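Local atomic coordinates of Csc2 (Thermofilum pendens, PDB entry 4TXD), a protein that probably binds CRISPR RNA as the Cas7-family backbone subunit of a type I-D interference complex and carries a zinc ion. Residues L66-T78 against M87-A99. Residues are numbered along the deposited sequence; the frame is centred on the assembly and turned at random.
Sequences LLRTEGAGTINMT and MEVPVIQPQKLMA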
loop_
_atom_site.group_PDB
_atom_site.type_symbol
_atom_site.label_atom_id
_atom_site.label_comp_id
_atom_site.label_asym_id
_atom_site.label_seq_id
_atom_site.Cartn_x
_atom_site.Cartn_y
_atom_site.Cartn_z
ATOM N N LEU A 66 13.761 12.136 5.081
ATOM C CA LEU A 66 13.192 13.387 5.569
ATOM C C LEU A 66 11.689 13.223 5.782
ATOM O O LEU A 66 10.963 12.858 4.859
ATOM C CB LEU A 66 13.477 14.528 4.592
ATOM C CG LEU A 66 14.896 14.636 4.028
ATOM C CD1 LEU A 66 15.018 15.837 3.098
ATOM C CD2 LEU A 66 15.931 14.705 5.141
ATOM N N LEU A 67 11.241 13.407 6.850
ATOM C CA LEU A 67 9.856 13.447 7.290
ATOM C C LEU A 67 9.349 14.878 7.485
ATOM O O LEU A 67 9.954 15.638 8.139
ATOM C CB LEU A 67 9.620 12.658 8.569
ATOM C CG LEU A 67 9.998 11.184 8.581
ATOM C CD1 LEU A 67 9.823 10.523 9.930
ATOM C CD2 LEU A 67 9.251 10.432 7.516
ATOM N N ARG A 68 8.217 15.177 6.892
ATOM C CA ARG A 68 7.584 16.472 7.036
ATOM C C ARG A 68 6.128 16.321 7.388
ATOM O O ARG A 68 5.470 15.508 6.854
ATOM C CB ARG A 68 7.658 17.255 5.751
ATOM C CG ARG A 68 9.032 17.515 5.275
ATOM C CD ARG A 68 8.979 18.317 4.003
ATOM N NE ARG A 68 9.591 19.595 4.170
ATOM C CZ ARG A 68 10.797 19.893 3.724
ATOM N NH1 ARG A 68 11.291 21.090 3.925
ATOM N NH2 ARG A 68 11.502 18.992 3.080
ATOM N N THR A 69 5.663 17.117 8.328
ATOM C CA THR A 69 4.238 17.113 8.657
ATOM C C THR A 69 3.430 17.644 7.476
ATOM O O THR A 69 3.960 18.376 6.654
ATOM C CB THR A 69 3.947 17.970 9.899
ATOM O OG1 THR A 69 4.585 19.244 9.740
ATOM C CG2 THR A 69 4.495 17.287 11.144
ATOM N N GLU A 70 2.156 17.266 7.386
ATOM C CA GLU A 70 1.269 17.827 6.368
ATOM C C GLU A 70 -0.086 18.210 6.952
ATOM O O GLU A 70 -1.075 17.499 6.759
ATOM C CB GLU A 70 1.056 16.845 5.217
ATOM C CG GLU A 70 1.390 17.411 3.845
ATOM C CD GLU A 70 2.852 17.229 3.478
ATOM O OE1 GLU A 70 3.666 18.132 3.771
ATOM O OE2 GLU A 70 3.186 16.176 2.894
ATOM N N GLY A 71 -0.134 19.330 7.662
ATOM C CA GLY A 71 -1.394 19.811 8.203
ATOM C C GLY A 71 -1.581 19.474 9.668
ATOM O O GLY A 71 -0.948 18.549 10.189
ATOM N N ALA A 72 -2.454 20.235 10.326
ATOM C CA ALA A 72 -2.745 20.056 11.743
ATOM C C ALA A 72 -2.985 18.589 12.077
ATOM O O ALA A 72 -3.622 17.857 11.313
ATOM C CB ALA A 72 -3.962 20.906 12.155
ATOM N N GLY A 73 -2.436 18.162 13.207
ATOM C CA GLY A 73 -2.656 16.820 13.699
ATOM C C GLY A 73 -1.750 15.745 13.116
ATOM O O GLY A 73 -1.746 14.629 13.626
ATOM N N THR A 74 -0.990 16.048 12.064
ATOM C CA THR A 74 -0.066 15.031 11.516
ATOM C C THR A 74 1.234 14.973 12.322
ATOM O O THR A 74 1.692 15.978 12.869
ATOM C CB THR A 74 0.286 15.274 10.030
ATOM O OG1 THR A 74 0.890 16.560 9.871
ATOM C CG2 THR A 74 -0.963 15.172 9.148
ATOM N N ILE A 75 1.835 13.794 12.401
ATOM C CA ILE A 75 2.975 13.628 13.288
ATOM C C ILE A 75 4.130 12.910 12.611
ATOM O O ILE A 75 3.928 12.141 11.673
ATOM C CB ILE A 75 2.602 12.842 14.564
ATOM C CG1 ILE A 75 2.195 11.415 14.215
ATOM C CG2 ILE A 75 1.488 13.585 15.375
ATOM C CD1 ILE A 75 2.068 10.513 15.426
ATOM N N ASN A 76 5.335 13.194 13.097
ATOM C CA ASN A 76 6.562 12.526 12.653
ATOM C C ASN A 76 7.256 11.750 13.767
ATOM O O ASN A 76 8.181 10.977 13.515
ATOM C CB ASN A 76 7.554 13.551 12.098
ATOM C CG ASN A 76 7.083 14.188 10.798
ATOM O OD1 ASN A 76 6.447 13.539 9.957
ATOM N ND2 ASN A 76 7.394 15.472 10.631
ATOM N N MET A 77 6.847 12.007 15.006
ATOM C CA MET A 77 7.477 11.383 16.165
ATOM C C MET A 77 6.384 10.865 17.080
ATOM O O MET A 77 5.338 11.503 17.238
ATOM C CB MET A 77 8.368 12.368 16.942
ATOM C CG MET A 77 9.527 12.938 16.168
ATOM S SD MET A 77 10.805 11.704 15.800
ATOM C CE MET A 77 11.654 11.562 17.361
ATOM N N THR A 78 6.643 9.726 17.705
ATOM C CA THR A 78 5.655 9.128 18.583
ATOM C C THR A 78 6.361 8.328 19.671
ATOM O O THR A 78 7.525 7.981 19.538
ATOM C CB THR A 78 4.681 8.219 17.797
ATOM O OG1 THR A 78 3.554 7.909 18.620
ATOM C CG2 THR A 78 5.377 6.909 17.351
ATOM N N MET A 87 10.535 5.895 24.814
ATOM C CA MET A 87 11.345 6.690 23.867
ATOM C C MET A 87 10.495 7.215 22.701
ATOM O O MET A 87 9.674 6.488 22.135
ATOM C CB MET A 87 12.549 5.885 23.324
ATOM C CG MET A 87 12.250 4.579 22.596
ATOM S SD MET A 87 13.710 3.857 21.719
ATOM C CE MET A 87 14.775 3.362 23.087
ATOM N N GLU A 88 10.708 8.451 22.353
ATOM C CA GLU A 88 10.046 9.003 21.227
ATOM C C GLU A 88 10.862 8.691 19.978
ATOM O O GLU A 88 12.025 8.899 19.959
ATOM C CB GLU A 88 9.706 10.447 21.486
ATOM C CG GLU A 88 10.297 11.494 20.623
ATOM C CD GLU A 88 10.457 12.824 21.370
ATOM O OE1 GLU A 88 11.602 13.299 21.440
ATOM O OE2 GLU A 88 9.458 13.346 21.891
ATOM N N VAL A 89 10.201 8.093 19.001
ATOM C CA VAL A 89 10.876 7.604 17.806
ATOM C C VAL A 89 10.188 8.173 16.576
ATOM O O VAL A 89 9.010 8.526 16.624
ATOM C CB VAL A 89 10.851 6.052 17.719
ATOM C CG1 VAL A 89 11.627 5.419 18.887
ATOM C CG2 VAL A 89 9.405 5.536 17.673
ATOM N N PRO A 90 10.909 8.226 15.456
ATOM C CA PRO A 90 10.260 8.581 14.190
ATOM C C PRO A 90 9.185 7.575 13.812
ATOM O O PRO A 90 9.289 6.382 14.114
ATOM C CB PRO A 90 11.405 8.541 13.161
ATOM C CG PRO A 90 12.648 8.531 13.940
ATOM C CD PRO A 90 12.362 8.040 15.326
ATOM N N VAL A 91 8.162 8.065 13.131
ATOM C CA VAL A 91 7.069 7.209 12.695
ATOM C C VAL A 91 6.630 7.620 11.295
ATOM O O VAL A 91 6.652 8.811 10.941
ATOM C CB VAL A 91 5.879 7.279 13.686
ATOM C CG1 VAL A 91 5.378 8.703 13.808
ATOM C CG2 VAL A 91 4.748 6.351 13.260
ATOM N N ILE A 92 6.285 6.631 10.483
ATOM C CA ILE A 92 5.714 6.885 9.172
ATOM C C ILE A 92 4.222 6.630 9.284
ATOM O O ILE A 92 3.791 5.488 9.419
ATOM C CB ILE A 92 6.339 5.983 8.081
ATOM C CG1 ILE A 92 7.865 6.087 8.110
ATOM C CG2 ILE A 92 5.793 6.358 6.701
ATOM C CD1 ILE A 92 8.566 5.077 7.197
ATOM N N GLN A 93 3.421 7.689 9.240
ATOM C CA GLN A 93 1.978 7.572 9.438
ATOM C C GLN A 93 1.315 6.793 8.287
ATOM O O GLN A 93 1.824 6.782 7.154
ATOM C CB GLN A 93 1.343 8.968 9.582
ATOM C CG GLN A 93 1.614 9.659 10.939
ATOM C CD GLN A 93 0.472 10.599 11.370
ATOM O OE1 GLN A 93 0.261 11.668 10.789
ATOM N NE2 GLN A 93 -0.263 10.194 12.397
ATOM N N PRO A 94 0.187 6.132 8.573
ATOM C CA PRO A 94 -0.538 5.327 7.579
ATOM C C PRO A 94 -0.797 6.045 6.248
ATOM O O PRO A 94 -0.614 5.430 5.199
ATOM C CB PRO A 94 -1.860 5.009 8.289
ATOM C CG PRO A 94 -1.492 4.968 9.731
ATOM C CD PRO A 94 -0.459 6.063 9.903
ATOM N N GLN A 95 -1.198 7.311 6.260
ATOM C CA GLN A 95 -1.495 7.956 4.980
ATOM C C GLN A 95 -0.228 8.237 4.153
ATOM O O GLN A 95 -0.303 8.369 2.934
ATOM C CB GLN A 95 -2.303 9.237 5.191
ATOM C CG GLN A 95 -3.749 8.980 5.633
ATOM C CD GLN A 95 -4.502 8.002 4.727
ATOM O OE1 GLN A 95 -4.681 8.245 3.532
ATOM N NE2 GLN A 95 -4.947 6.892 5.302
ATOM N N LYS A 96 0.940 8.305 4.788
ATOM C CA LYS A 96 2.185 8.369 4.015
ATOM C C LYS A 96 2.498 7.016 3.370
ATOM O O LYS A 96 2.925 6.963 2.216
ATOM C CB LYS A 96 3.372 8.819 4.876
ATOM C CG LYS A 96 3.159 10.166 5.531
ATOM C CD LYS A 96 4.443 10.695 6.174
ATOM C CE LYS A 96 4.164 12.033 6.867
ATOM N NZ LYS A 96 5.392 12.598 7.461
ATOM N N LEU A 97 2.305 5.935 4.126
ATOM C CA LEU A 97 2.498 4.588 3.600
ATOM C C LEU A 97 1.556 4.332 2.414
ATOM O O LEU A 97 1.977 3.805 1.368
ATOM C CB LEU A 97 2.276 3.543 4.699
ATOM C CG LEU A 97 3.369 3.526 5.773
ATOM C CD1 LEU A 97 2.952 2.647 6.920
ATOM C CD2 LEU A 97 4.703 3.028 5.188
ATOM N N MET A 98 0.293 4.721 2.568
ATOM C CA MET A 98 -0.664 4.649 1.466
ATOM C C MET A 98 -0.174 5.390 0.239
ATOM O O MET A 98 -0.184 4.847 -0.865
ATOM C CB MET A 98 -2.027 5.245 1.868
ATOM C CG MET A 98 -2.834 4.390 2.793
ATOM S SD MET A 98 -3.757 3.137 1.897
ATOM C CE MET A 98 -4.994 4.106 1.082
ATOM N N ALA A 99 0.206 6.646 0.432
ATOM C CA ALA A 99 0.586 7.500 -0.675
ATOM C C ALA A 99 1.758 6.892 -1.438
ATOM O O ALA A 99 1.706 6.805 -2.667
ATOM C CB ALA A 99 0.936 8.887 -0.190
HETATM O O HOH W 1 -2.595 11.791 13.564
HETATM O O HOH W 2 4.932 10.507 9.662
HETATM O O HOH W 3 3.444 13.858 9.231
#
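The antiparallel hairpin of strands 77-82 and 85-92, at one edge of the central sheet of this RRM-like Cas7 protein, pairs Thr78 with Val89 through two backbone hydrogen bonds, Thr78 N to Val89 O at 2.9 Å and Val89 N to Thr78 O at 2.7 Å. One step on, Met77 and Pro90 form a non-hydrogen-bonded pair, and Val91 N closes the ladder on Asn76 O. Because its chain folds back at chi2 and chi3, Met77 lays SD along Pro90, 3.5 Å from Pro90 N, and brings CE against Glu88 CG. On the other face Thr78 CG2 packs across Val91 CB at 3.7 Å.

Beyond the ladder, strand 85-92 runs into helix 94-115, and the loop returning from strand 65-68 is fastened to this junction. In the conformer described, one of two modelled, Gln93 at the N-cap position crosses Ile75 at about a right angle, its amide against Ile75 CG1; Ile75 N donates to Gln93 OE1 (3.1 Å) from above the amide carbonyl plane. In the first turn of the helix, Lys96 reaches across to the loop with its chain extended beyond CG (chi3 -178°, chi4 -178°), so that NZ meets Asn76 OD1 at 2.9 Å, nearly along the C=O axis, and Arg68 O at 3.0 Å, from above that carbonyl plane. Gly273 O also accepts from this ammonium, while Asn76 ND2 is held by Phe230 O. A methionine in place of Lys96 would probably leave Arg68 O and Asn76 OD1 without their shared donor and the Asn76 carboxamide less firmly fixed. Leu67 CD1 packs against Pro90 CB and lies 3.7 Å from Val91 O, near the end of the strand.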